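Local atomic coordinates of acarbose Kinase Mak1 (Uncultured bacterium, PDB entry 6WB4), a protein that phosphorylates the antidiabetic drug acarbose, probably with ATP as phosphate donor, as a member of the pfkB family of carbohydrate kinases. Residues B[30-34]-B[112-116]; B[69-74]-B[304-310]; B[195-199]-B[217-223]; B[224-228]-B[273-277]; B[268-273]-B[287-293]. One frame throughout, in Å; residues are numbered along the deposited sequence.

Contact 1 (B[30-34]-B[112-116]); sequences GGVGV and GTRRS
Arg114 NH1 donates to Val32 O over 2.7 Å. The oxygen lies at the edge of the guanidinium, only 6° out of its plane, and the nitrogen approaches it on a lone pair. The arginine chain, extended from CG to NE (chi2 -180°), crosses Val32 at about a right angle and carries NH1 to its carbonyl oxygen, within the carbonyl plane, with Gly31 N over one face of the guanidinium. NH2 forms a salt bridge with Asp82, whose other oxygen receives Val32 N, so arginine suits a place where a carbonyl and a carboxylate must be served together. Further on, the backbones pair in parallel: Val34 N reaches Arg114 O at 2.9 Å, and Ser116 N reaches Val34 O at the same distance. At Gly33 a side chain would point toward the Arg114 carbonyl, so glycine lets the two backbones come together. Arg115 turns back on its own segment, NE and NH2 both gripping Thr113 O, while NH2 also pairs with Asp87. The bridge joins strands 34-39 and 115-120 at the centre of the small four-stranded sheet, the lid of pfkB kinases, with helix 88-100 packed against Val32, Val34 and Thr113.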
# COMPACT_ATOMS: atom_id res chain seq x y z
N GLY B 30 -10.36 -5.25 19.42
CA GLY B 30 -10.28 -5.59 18.01
C GLY B 30 -10.31 -4.43 17.03
O GLY B 30 -10.62 -3.30 17.40
N GLY B 31 -9.97 -4.73 15.78
CA GLY B 31 -10.12 -3.79 14.69
C GLY B 31 -8.87 -3.12 14.14
O GLY B 31 -8.92 -2.48 13.09
N VAL B 32 -7.75 -3.26 14.83
CA VAL B 32 -6.55 -2.56 14.40
C VAL B 32 -5.96 -3.17 13.14
O VAL B 32 -5.99 -4.39 12.93
CB VAL B 32 -5.48 -2.51 15.53
CG1 VAL B 32 -4.76 -3.84 15.67
CG2 VAL B 32 -4.47 -1.41 15.25
N GLY B 33 -5.45 -2.29 12.29
CA GLY B 33 -4.80 -2.69 11.06
C GLY B 33 -3.85 -1.59 10.61
O GLY B 33 -3.71 -0.56 11.27
N VAL B 34 -3.21 -1.81 9.47
CA VAL B 34 -2.23 -0.87 8.95
C VAL B 34 -2.65 -0.39 7.56
O VAL B 34 -2.94 -1.17 6.66
CB VAL B 34 -0.84 -1.53 8.92
CG1 VAL B 34 0.03 -0.90 7.87
CG2 VAL B 34 -0.18 -1.49 10.30
N GLY B 112 -0.69 -12.97 9.74
CA GLY B 112 -0.18 -11.61 9.82
C GLY B 112 -1.17 -10.52 10.19
O GLY B 112 -2.34 -10.77 10.45
N THR B 113 -0.65 -9.30 10.26
CA THR B 113 -1.42 -8.11 10.61
C THR B 113 -2.42 -7.73 9.53
O THR B 113 -2.13 -7.85 8.34
CB THR B 113 -0.47 -6.94 10.86
OG1 THR B 113 0.47 -7.30 11.88
CG2 THR B 113 -1.23 -5.69 11.26
N ARG B 114 -3.61 -7.27 9.94
CA ARG B 114 -4.59 -6.74 9.01
C ARG B 114 -4.03 -5.52 8.31
O ARG B 114 -3.42 -4.67 8.94
CB ARG B 114 -5.89 -6.36 9.72
CG ARG B 114 -6.51 -7.42 10.58
CD ARG B 114 -7.80 -6.89 11.21
NE ARG B 114 -8.27 -7.74 12.31
CZ ARG B 114 -7.95 -7.56 13.59
NH1 ARG B 114 -7.15 -6.57 13.95
NH2 ARG B 114 -8.45 -8.38 14.51
N ARG B 115 -4.27 -5.41 7.01
CA ARG B 115 -3.73 -4.30 6.25
C ARG B 115 -4.69 -3.85 5.16
O ARG B 115 -5.54 -4.60 4.73
CB ARG B 115 -2.38 -4.67 5.64
CG ARG B 115 -2.40 -5.90 4.74
CD ARG B 115 -1.02 -6.54 4.71
NE ARG B 115 -0.75 -7.19 5.98
CZ ARG B 115 0.42 -7.73 6.33
NH1 ARG B 115 1.46 -7.68 5.49
NH2 ARG B 115 0.55 -8.29 7.53
N SER B 116 -4.57 -2.59 4.77
CA SER B 116 -5.39 -2.04 3.70
C SER B 116 -4.55 -1.18 2.78
O SER B 116 -3.54 -0.61 3.20
CB SER B 116 -6.54 -1.20 4.25
OG SER B 116 -7.34 -1.93 5.16

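Contact 2 (B[69-74]-B[304-310]); sequences LGVHAL and HTSFVDV
The CA atoms of Gly70 and Phe307 lie 5.5 Å apart and those of Leu74 and Asp309 4.8 Å, so the last turn of helix 65-73 rests along the loop 304-309, extended from Ser306 on, without a hydrogen bond between them. This is helix-on-loop packing within the pfkB kinase fold: Leu74 is where the first helix unwinds, and Asp309 is the N-cap of helix 310-318, its carboxylate also bonded to Thr312 through OD1. The C-terminal end of one helix thus lies beside the N-terminal end of another.

Phe307 fills the middle. With CG beside its backbone N (chi1 -62°), the ring turns one face to the helix backbone, so that Leu69 C stands over its centre and Gly70 N over a point nearer the rim. Glycine suits this spot because its bare CA can come within 3.5 Å of Phe307 CD2. Leu69 passes the ring at about a right angle, its CB 3.6 Å from Phe307 CE1, and its CD1 continues to the imidazole of His304. Nearer the root of the ring, the small methyl of Ala73 meets Phe307 CB at 3.6 Å, a fit that depends on a short side chain. Val71 and Leu74 also pack on helix 265-280, and Phe307 touches Ser268 of that same helix. Leu74 bends its end back toward the loop, where its CD2 reaches two residues, lying 4.4 Å from Val310 CG2 and 3.5 Å from Val308 O.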
# COMPACT_ATOMS: atom_id res chain seq x y z
N LEU B 69 -7.73 6.47 20.61
CA LEU B 69 -7.04 7.75 20.54
C LEU B 69 -7.91 8.90 21.03
O LEU B 69 -7.45 9.75 21.79
CB LEU B 69 -6.60 8.02 19.10
CG LEU B 69 -5.29 7.46 18.56
CD1 LEU B 69 -5.24 7.68 17.06
CD2 LEU B 69 -4.09 8.17 19.23
N GLY B 70 -9.17 8.91 20.60
CA GLY B 70 -10.12 9.92 21.03
C GLY B 70 -10.28 9.95 22.55
O GLY B 70 -10.27 11.01 23.17
N VAL B 71 -10.44 8.77 23.13
CA VAL B 71 -10.57 8.62 24.57
C VAL B 71 -9.33 9.10 25.32
O VAL B 71 -9.41 9.81 26.33
CB VAL B 71 -10.85 7.16 24.94
CG1 VAL B 71 -10.73 6.95 26.44
CG2 VAL B 71 -12.25 6.75 24.46
N HIS B 72 -8.17 8.69 24.82
CA HIS B 72 -6.91 9.08 25.44
C HIS B 72 -6.72 10.60 25.35
O HIS B 72 -6.29 11.25 26.31
CB HIS B 72 -5.75 8.35 24.78
CG HIS B 72 -4.44 8.53 25.48
ND1 HIS B 72 -3.63 9.63 25.28
CD2 HIS B 72 -3.80 7.75 26.38
CE1 HIS B 72 -2.55 9.51 26.03
NE2 HIS B 72 -2.62 8.38 26.70
N ALA B 73 -7.09 11.16 24.21
CA ALA B 73 -6.94 12.59 23.95
C ALA B 73 -7.72 13.43 24.97
O ALA B 73 -7.34 14.56 25.27
CB ALA B 73 -7.40 12.92 22.52
N LEU B 74 -8.80 12.85 25.48
CA LEU B 74 -9.65 13.51 26.47
C LEU B 74 -9.18 13.25 27.91
O LEU B 74 -9.90 13.49 28.87
CB LEU B 74 -11.10 13.03 26.30
CG LEU B 74 -11.78 13.60 25.06
CD1 LEU B 74 -13.07 12.89 24.75
CD2 LEU B 74 -12.05 15.07 25.29
N HIS B 304 -7.49 9.78 11.26
CA HIS B 304 -7.23 9.83 12.70
C HIS B 304 -6.07 10.77 13.02
O HIS B 304 -5.09 10.37 13.65
CB HIS B 304 -6.96 8.42 13.26
CG HIS B 304 -5.78 7.72 12.65
ND1 HIS B 304 -4.51 7.81 13.18
CD2 HIS B 304 -5.68 6.93 11.56
CE1 HIS B 304 -3.68 7.10 12.44
NE2 HIS B 304 -4.37 6.56 11.45
N THR B 305 -6.19 12.02 12.61
CA THR B 305 -5.09 12.96 12.78
C THR B 305 -5.11 13.76 14.08
O THR B 305 -4.07 13.96 14.71
CB THR B 305 -5.04 13.95 11.61
OG1 THR B 305 -5.15 13.24 10.37
CG2 THR B 305 -3.73 14.71 11.63
N SER B 306 -6.28 14.22 14.48
CA SER B 306 -6.38 15.12 15.62
C SER B 306 -7.69 14.95 16.37
O SER B 306 -8.76 14.91 15.77
CB SER B 306 -6.23 16.57 15.16
OG SER B 306 -6.31 17.45 16.26
N PHE B 307 -7.61 14.85 17.70
CA PHE B 307 -8.81 14.66 18.51
C PHE B 307 -8.96 15.78 19.53
O PHE B 307 -7.99 16.24 20.13
CB PHE B 307 -8.77 13.30 19.20
CG PHE B 307 -8.75 12.14 18.24
CD1 PHE B 307 -7.55 11.71 17.67
CD2 PHE B 307 -9.92 11.50 17.88
CE1 PHE B 307 -7.52 10.66 16.78
CE2 PHE B 307 -9.89 10.44 16.98
CZ PHE B 307 -8.69 10.02 16.43
N VAL B 308 -10.20 16.24 19.70
CA VAL B 308 -10.48 17.33 20.63
C VAL B 308 -10.03 16.95 22.05
O VAL B 308 -10.18 15.80 22.46
CB VAL B 308 -11.98 17.69 20.62
CG1 VAL B 308 -12.82 16.56 21.26
CG2 VAL B 308 -12.21 19.00 21.33
N ASP B 309 -9.43 17.90 22.77
CA ASP B 309 -9.03 17.66 24.16
C ASP B 309 -10.10 18.17 25.11
O ASP B 309 -11.10 18.72 24.66
CB ASP B 309 -7.66 18.29 24.45
CG ASP B 309 -7.64 19.82 24.30
OD1 ASP B 309 -8.70 20.46 24.25
OD2 ASP B 309 -6.52 20.38 24.26
N VAL B 310 -9.90 18.00 26.42
CA VAL B 310 -10.89 18.39 27.43
C VAL B 310 -11.24 19.88 27.40
O VAL B 310 -12.41 20.25 27.36
CB VAL B 310 -10.42 18.06 28.86
CG1 VAL B 310 -11.29 18.76 29.89
CG2 VAL B 310 -10.42 16.57 29.09

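Contact 3 (B[195-199]-B[217-223]); sequences AYGAD and DVFARGR
Tyr196 lays its ring against the end of helix 211-221, and Arg221 stands over one face of it. Arg221 CB sits 3.8 Å from the ring centroid and 6° off the normal, a CH-pi contact made by the aliphatic root of the arginine. Its chain then bends at chi3, so that NE comes over the rim of the same face, near Tyr196 CE2, and the guanidinium plane is turned 60° from the ring. At the far edge, Tyr196 OH points to Asp217 OD2 at an improbably short modelled distance, so the details of this bond are doubtful; the carboxylate stands almost upright to the ring, the planes 82° apart. Tyrosine suits the site chiefly by offering a face to the arginine chain, its hydroxyl reaching the acid one helical turn earlier.

The second pair is Asp199 and Arg223. Both NE and NH2 of Arg223 close on one oxygen, with NE 2.7 Å from Asp199 OD1, arriving from above the carboxylate plane, and NH2 3.0 Å from the same atom, on its syn lone pair. A water donates to that oxygen and to Arg223 O, while Asp199 OD2 receives Thr177 N. Between the two pairs Arg223 N bonds to Tyr196 O at 3.1 Å, and Gly222, with no side chain, lets the backbones close together. The contact ties the entry of strand 200-204 to the exit of helix 211-221, which precedes strand 226-230: the beta-alpha-beta crossover typical of the Rossmann-like sheet of pfkB kinases.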
# COMPACT_ATOMS: atom_id res chain seq x y z
N ALA B 195 -25.47 -5.87 17.54
CA ALA B 195 -26.62 -4.97 17.59
C ALA B 195 -27.51 -5.26 18.79
O ALA B 195 -28.04 -4.34 19.40
CB ALA B 195 -27.42 -5.07 16.31
N TYR B 196 -27.67 -6.54 19.13
CA TYR B 196 -28.58 -6.93 20.21
C TYR B 196 -27.84 -7.15 21.52
O TYR B 196 -28.46 -7.42 22.55
CB TYR B 196 -29.35 -8.21 19.86
CG TYR B 196 -30.11 -8.16 18.55
CD1 TYR B 196 -30.57 -6.95 18.03
CD2 TYR B 196 -30.38 -9.32 17.84
CE1 TYR B 196 -31.26 -6.91 16.83
CE2 TYR B 196 -31.07 -9.29 16.65
CZ TYR B 196 -31.51 -8.09 16.15
OH TYR B 196 -32.19 -8.06 14.95
N GLY B 197 -26.52 -7.06 21.48
CA GLY B 197 -25.71 -7.45 22.61
C GLY B 197 -25.02 -6.33 23.37
O GLY B 197 -24.45 -6.57 24.43
N ALA B 198 -25.08 -5.10 22.85
CA ALA B 198 -24.37 -4.00 23.50
C ALA B 198 -25.33 -3.01 24.15
O ALA B 198 -26.46 -2.84 23.71
CB ALA B 198 -23.47 -3.29 22.50
N ASP B 199 -24.84 -2.35 25.18
CA ASP B 199 -25.63 -1.37 25.92
C ASP B 199 -25.80 -0.09 25.11
O ASP B 199 -26.88 0.49 25.07
CB ASP B 199 -24.99 -1.07 27.29
CG ASP B 199 -24.88 -2.32 28.17
OD1 ASP B 199 -25.91 -2.99 28.39
OD2 ASP B 199 -23.76 -2.64 28.62
N ASP B 217 -36.50 -2.99 16.02
CA ASP B 217 -35.99 -4.34 16.06
C ASP B 217 -34.88 -4.48 17.11
O ASP B 217 -34.87 -5.45 17.87
CB ASP B 217 -35.46 -4.74 14.68
CG ASP B 217 -34.87 -6.14 14.67
OD1 ASP B 217 -35.57 -7.08 15.09
OD2 ASP B 217 -33.70 -6.27 14.26
N VAL B 218 -33.97 -3.51 17.16
CA VAL B 218 -32.85 -3.56 18.10
C VAL B 218 -33.28 -3.57 19.58
O VAL B 218 -32.75 -4.34 20.37
CB VAL B 218 -31.87 -2.38 17.86
CG1 VAL B 218 -30.85 -2.24 19.00
CG2 VAL B 218 -31.16 -2.54 16.52
N PHE B 219 -34.26 -2.74 19.93
CA PHE B 219 -34.81 -2.73 21.28
C PHE B 219 -35.65 -3.96 21.62
O PHE B 219 -35.70 -4.39 22.77
CB PHE B 219 -35.66 -1.47 21.50
CG PHE B 219 -34.85 -0.21 21.55
CD1 PHE B 219 -33.65 -0.18 22.23
CD2 PHE B 219 -35.30 0.94 20.93
CE1 PHE B 219 -32.90 0.97 22.28
CE2 PHE B 219 -34.56 2.10 20.98
CZ PHE B 219 -33.36 2.11 21.66
N ALA B 220 -36.34 -4.50 20.62
CA ALA B 220 -37.17 -5.68 20.81
C ALA B 220 -36.33 -6.92 21.10
O ALA B 220 -36.66 -7.72 21.96
CB ALA B 220 -38.06 -5.92 19.60
N ARG B 221 -35.26 -7.08 20.33
CA ARG B 221 -34.47 -8.30 20.40
C ARG B 221 -33.16 -8.14 21.17
O ARG B 221 -32.44 -9.11 21.38
CB ARG B 221 -34.17 -8.78 18.97
CG ARG B 221 -35.42 -9.21 18.19
CD ARG B 221 -35.07 -9.78 16.83
NE ARG B 221 -34.07 -10.84 16.90
CZ ARG B 221 -34.35 -12.14 16.98
NH1 ARG B 221 -35.62 -12.54 16.98
NH2 ARG B 221 -33.38 -13.03 17.05
N GLY B 222 -32.87 -6.92 21.63
CA GLY B 222 -31.59 -6.63 22.26
C GLY B 222 -31.62 -5.87 23.58
O GLY B 222 -32.68 -5.44 24.03
N ARG B 223 -30.44 -5.66 24.17
CA ARG B 223 -30.35 -5.03 25.49
C ARG B 223 -30.01 -3.55 25.45
O ARG B 223 -29.83 -2.93 26.50
CB ARG B 223 -29.30 -5.75 26.34
CG ARG B 223 -27.90 -5.64 25.77
CD ARG B 223 -26.86 -6.28 26.69
NE ARG B 223 -26.65 -5.51 27.91
CZ ARG B 223 -27.06 -5.92 29.11
NH1 ARG B 223 -27.69 -7.08 29.23
NH2 ARG B 223 -26.85 -5.17 30.18
O HOH W 1 -28.34 -2.07 28.46

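Contact 4 (B[224-228]-B[273-277]); sequences AQFVV and FLCHY
Phe226, Phe273 and Tyr277 form an aromatic cluster that fills the space between strand 226-230 and helix 265-280. Phe226 projects from the strand, while the other two, one helical turn apart, come from the helix to meet it. Its ring turns an edge toward the face of Tyr277, in an edge-to-face pair with centroids 5.4 Å apart and planes at 66°. Phe226 CZ stands above the tyrosine ring, displaced toward the rim, and Phe226 CE2 comes within 3.8 Å of Tyr277 OH. Toward Phe273 the rings meet obliquely, with centroids 5.6 Å apart, the nearest atoms being Phe226 CE1 and Phe273 CZ at 3.5 Å. Phe226 CG lies between its backbone N and carbonyl carbon (chi1 46°), whereas both helix residues hold CG anti to N, which sends their rings out toward the sheet.

This is the layering of an alpha/beta fold: the central sheet of the pfkB kinase, covered here by helix 265-280, with the segment axes 13.6 Å apart and at 145° to one another. Large flat side chains suit so wide a separation, because they reach across it from both sides. Alternation along the strand puts Val228 on the same side as Phe226, where its CG2 reaches Phe273 CE2 at 4.1 Å. The neighbouring strand 200-204 adds Tyr200, whose ring is nearly parallel to that of Phe226 and edge-to-face with that of Tyr277, and Phe202, edge-to-face with Phe273. Tyr277 OH lies 3.7 Å from OE1 of the exposed Gln225, too far for a hydrogen bond.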
# COMPACT_ATOMS: atom_id res chain seq x y z
N ALA B 224 -29.94 -2.97 24.25
CA ALA B 224 -29.52 -1.58 24.08
C ALA B 224 -30.39 -0.62 24.87
O ALA B 224 -31.61 -0.78 24.92
CB ALA B 224 -29.53 -1.20 22.61
N GLN B 225 -29.75 0.37 25.50
CA GLN B 225 -30.47 1.41 26.22
C GLN B 225 -30.84 2.54 25.27
O GLN B 225 -31.83 3.23 25.47
CB GLN B 225 -29.63 1.96 27.37
CG GLN B 225 -29.31 0.95 28.46
CD GLN B 225 -28.27 1.47 29.42
OE1 GLN B 225 -28.04 2.68 29.51
NE2 GLN B 225 -27.61 0.56 30.13
N PHE B 226 -30.03 2.72 24.24
CA PHE B 226 -30.34 3.67 23.18
C PHE B 226 -29.59 3.33 21.90
O PHE B 226 -28.67 2.51 21.90
CB PHE B 226 -30.00 5.10 23.63
CG PHE B 226 -28.64 5.24 24.27
CD1 PHE B 226 -27.52 5.45 23.50
CD2 PHE B 226 -28.50 5.16 25.64
CE1 PHE B 226 -26.27 5.57 24.08
CE2 PHE B 226 -27.26 5.28 26.23
CZ PHE B 226 -26.15 5.49 25.45
N VAL B 227 -30.00 3.94 20.79
CA VAL B 227 -29.33 3.71 19.52
C VAL B 227 -28.96 5.04 18.89
O VAL B 227 -29.82 5.89 18.67
CB VAL B 227 -30.21 2.90 18.53
CG1 VAL B 227 -29.54 2.83 17.17
CG2 VAL B 227 -30.48 1.51 19.06
N VAL B 228 -27.68 5.22 18.61
CA VAL B 228 -27.23 6.45 17.98
C VAL B 228 -26.98 6.25 16.50
O VAL B 228 -26.09 5.50 16.09
CB VAL B 228 -25.94 6.97 18.63
CG1 VAL B 228 -25.51 8.27 17.96
CG2 VAL B 228 -26.16 7.17 20.13
N PHE B 273 -18.53 10.86 23.01
CA PHE B 273 -19.80 10.42 23.59
C PHE B 273 -19.52 9.56 24.82
O PHE B 273 -20.05 9.81 25.90
CB PHE B 273 -20.63 9.61 22.58
CG PHE B 273 -22.02 9.27 23.06
CD1 PHE B 273 -22.23 8.31 24.05
CD2 PHE B 273 -23.13 9.90 22.52
CE1 PHE B 273 -23.50 8.00 24.50
CE2 PHE B 273 -24.41 9.60 22.96
CZ PHE B 273 -24.60 8.64 23.95
N LEU B 274 -18.69 8.54 24.64
CA LEU B 274 -18.35 7.64 25.72
C LEU B 274 -17.77 8.36 26.92
O LEU B 274 -18.17 8.10 28.05
CB LEU B 274 -17.37 6.57 25.23
CG LEU B 274 -17.94 5.60 24.19
CD1 LEU B 274 -16.91 4.54 23.85
CD2 LEU B 274 -19.25 4.98 24.69
N CYS B 275 -16.85 9.29 26.67
CA CYS B 275 -16.17 9.98 27.76
C CYS B 275 -17.15 10.82 28.57
O CYS B 275 -17.12 10.79 29.81
CB CYS B 275 -15.03 10.84 27.23
SG CYS B 275 -13.55 9.87 26.88
N HIS B 276 -18.02 11.55 27.88
CA HIS B 276 -19.02 12.35 28.56
C HIS B 276 -20.01 11.49 29.34
O HIS B 276 -20.26 11.73 30.52
CB HIS B 276 -19.78 13.22 27.57
CG HIS B 276 -20.60 14.30 28.21
ND1 HIS B 276 -21.88 14.09 28.67
CD2 HIS B 276 -20.31 15.59 28.47
CE1 HIS B 276 -22.35 15.21 29.18
NE2 HIS B 276 -21.42 16.14 29.07
N TYR B 277 -20.56 10.48 28.66
CA TYR B 277 -21.64 9.68 29.23
C TYR B 277 -21.18 8.92 30.46
O TYR B 277 -21.90 8.85 31.45
CB TYR B 277 -22.20 8.71 28.19
CG TYR B 277 -23.47 8.03 28.64
CD1 TYR B 277 -24.69 8.69 28.57
CD2 TYR B 277 -23.46 6.74 29.14
CE1 TYR B 277 -25.87 8.09 28.98
CE2 TYR B 277 -24.64 6.12 29.55
CZ TYR B 277 -25.84 6.80 29.47
OH TYR B 277 -27.01 6.19 29.89

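Contact 5 (B[268-273]-B[287-293]); sequences SFVAAF and ARAGAVG. With ATP (adenosine-5'-triphosphate), chain H.
Ring-over-backbone packing comes first, because Phe269 lies flat against Gly290. Gly290 CA stands 3.7 Å from the Phe269 ring centroid and 4° off its normal, a CH-pi contact over the face, while Ala291 N and Ala287 O meet the ring obliquely. CG set anti to the backbone N (chi1 -171°) swings the ring across the neighbouring helix. CA-H...O contacts form a second group, and they are reciprocal: Phe269 CA approaches Gly290 O at 3.3 Å, and Gly290 CA approaches Phe269 O at 3.4 Å. Van der Waals packing completes the seam. Ala272 points its methyl between Gly290 and Gly293, reaching Ala289 O at 3.5 Å, and Phe273 brings CE2 to 4.1 Å from Ala287 CB.

Small residues suit the rest of the seam: Ala272 and the glycines and alanines of 287-293 that face it let the two helix axes approach to 6.9 Å, at 138° between their directions. Phe269 is also part of the ATP pocket: O2' lies at the edge of its ring, 3.8 Å from Phe269 CD2. Helix 265-280 begins in the GAGD motif, which in pfkB kinases lies at the phosphate-transfer site, so this packing probably borders that region. With no conventional hydrogen bond between the segments, the helix pair depends on close shape matching, reinforced by weak CH contacts, and the ring beside the ribose is backed by helix backbone.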
# COMPACT_ATOMS: atom_id res chain seq x y z
N SER B 268 -14.54 9.59 16.41
CA SER B 268 -14.46 10.70 17.35
C SER B 268 -15.79 10.97 18.03
O SER B 268 -15.82 11.36 19.21
CB SER B 268 -13.96 11.95 16.64
OG SER B 268 -12.62 11.75 16.23
N PHE B 269 -16.88 10.78 17.31
CA PHE B 269 -18.19 10.94 17.91
C PHE B 269 -18.27 9.97 19.08
O PHE B 269 -18.61 10.36 20.19
CB PHE B 269 -19.31 10.68 16.90
CG PHE B 269 -20.69 11.05 17.41
CD1 PHE B 269 -21.33 10.25 18.35
CD2 PHE B 269 -21.34 12.17 16.93
CE1 PHE B 269 -22.59 10.58 18.81
CE2 PHE B 269 -22.60 12.50 17.39
CZ PHE B 269 -23.22 11.71 18.34
N VAL B 270 -17.92 8.71 18.83
CA VAL B 270 -18.01 7.66 19.84
C VAL B 270 -17.11 7.97 21.04
O VAL B 270 -17.57 7.94 22.18
CB VAL B 270 -17.66 6.27 19.24
CG1 VAL B 270 -17.60 5.22 20.31
CG2 VAL B 270 -18.70 5.85 18.17
N ALA B 271 -15.84 8.29 20.78
CA ALA B 271 -14.87 8.55 21.86
C ALA B 271 -15.35 9.65 22.81
O ALA B 271 -15.29 9.49 24.04
CB ALA B 271 -13.52 8.90 21.29
N ALA B 272 -15.81 10.77 22.25
CA ALA B 272 -16.30 11.88 23.05
C ALA B 272 -17.64 11.55 23.72
O ALA B 272 -17.85 11.92 24.88
CB ALA B 272 -16.45 13.14 22.20
N PHE B 273 -18.53 10.86 23.01
CA PHE B 273 -19.80 10.42 23.59
C PHE B 273 -19.52 9.56 24.82
O PHE B 273 -20.05 9.81 25.90
CB PHE B 273 -20.63 9.61 22.58
CG PHE B 273 -22.02 9.27 23.06
CD1 PHE B 273 -22.23 8.31 24.05
CD2 PHE B 273 -23.13 9.90 22.52
CE1 PHE B 273 -23.50 8.00 24.50
CE2 PHE B 273 -24.41 9.60 22.96
CZ PHE B 273 -24.60 8.64 23.95
N ALA B 287 -24.56 13.06 23.64
CA ALA B 287 -24.71 13.16 22.19
C ALA B 287 -24.08 14.43 21.65
O ALA B 287 -23.43 14.41 20.60
CB ALA B 287 -26.18 13.09 21.81
N ARG B 288 -24.26 15.55 22.36
CA ARG B 288 -23.68 16.82 21.92
C ARG B 288 -22.17 16.81 22.05
O ARG B 288 -21.46 17.35 21.20
CB ARG B 288 -24.28 18.00 22.68
CG ARG B 288 -25.40 18.71 21.91
CD ARG B 288 -25.87 19.98 22.58
NE ARG B 288 -25.07 21.14 22.18
CZ ARG B 288 -24.42 21.93 23.03
NH1 ARG B 288 -24.47 21.70 24.33
NH2 ARG B 288 -23.72 22.96 22.57
N ALA B 289 -21.66 16.17 23.10
CA ALA B 289 -20.22 15.97 23.21
C ALA B 289 -19.75 15.21 21.98
O ALA B 289 -18.76 15.58 21.35
CB ALA B 289 -19.86 15.22 24.48
N GLY B 290 -20.51 14.17 21.62
CA GLY B 290 -20.24 13.35 20.45
C GLY B 290 -20.17 14.19 19.19
O GLY B 290 -19.27 14.01 18.37
N ALA B 291 -21.12 15.11 19.03
CA ALA B 291 -21.14 16.00 17.86
C ALA B 291 -19.90 16.90 17.79
O ALA B 291 -19.35 17.10 16.70
CB ALA B 291 -22.39 16.85 17.86
N VAL B 292 -19.45 17.41 18.95
CA VAL B 292 -18.25 18.26 19.00
C VAL B 292 -17.03 17.46 18.57
O VAL B 292 -16.23 17.92 17.73
CB VAL B 292 -18.01 18.87 20.42
CG1 VAL B 292 -16.65 19.57 20.48
CG2 VAL B 292 -19.13 19.85 20.80
N GLY B 293 -16.89 16.26 19.14
CA GLY B 293 -15.84 15.35 18.72
C GLY B 293 -15.89 15.14 17.21
O GLY B 293 -14.88 15.25 16.54
PG ATP H . -16.73 5.83 9.68
O1G ATP H . -16.04 6.52 8.52
O2G ATP H . -17.58 4.64 9.30
O3G ATP H . -15.84 5.61 10.88
PB ATP H . -19.08 7.33 9.31
O1B ATP H . -18.61 7.72 7.93
O2B ATP H . -20.14 6.27 9.47
O3B ATP H . -17.80 6.92 10.19
PA ATP H . -20.70 9.63 9.47
O1A ATP H . -22.02 8.90 9.48
O2A ATP H . -20.18 10.23 8.18
O3A ATP H . -19.57 8.66 10.08
O5' ATP H . -20.74 10.80 10.59
C5' ATP H . -20.56 10.48 11.97
C4' ATP H . -20.77 11.70 12.88
O4' ATP H . -19.70 12.64 12.74
C3' ATP H . -22.06 12.44 12.58
O3' ATP H . -23.08 12.09 13.52
C2' ATP H . -21.71 13.91 12.71
O2' ATP H . -22.15 14.43 13.97
C1' ATP H . -20.20 13.97 12.61
N9 ATP H . -19.94 14.44 11.23
C8 ATP H . -19.57 13.67 10.19
N7 ATP H . -19.44 14.40 9.05
C5 ATP H . -19.73 15.67 9.37
C6 ATP H . -19.78 16.96 8.64
N6 ATP H . -19.48 17.01 7.32
N1 ATP H . -20.13 18.06 9.33
C2 ATP H . -20.42 18.01 10.65
N3 ATP H . -20.40 16.88 11.37
C4 ATP H . -20.06 15.70 10.80

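How the contacts relate
All five contacts belong to the pfkB kinase fold. Contact 1 closes first along the chain, though its segments alternate with those of contact 2, which encloses contacts 3, 4 and 5. Contact 1 lies in the lid sheet, its centre 21 to 28 Å from the others. The rest follow the large sheet and its helices. Contacts 4 and 5 share Phe273 and helix 265-280, with centres 9 Å apart; contact 2 touches that helix from another side, Leu74 CD1 lying 3.7 Å from Cys275 SG. Contact 3 adjoins contact 4 where helix 211-221 is followed, after a short loop, by strand 226-230. Helix 265-280 therefore connects the ATP pocket to both the sheet and the loop before the C-terminal helix 310-318.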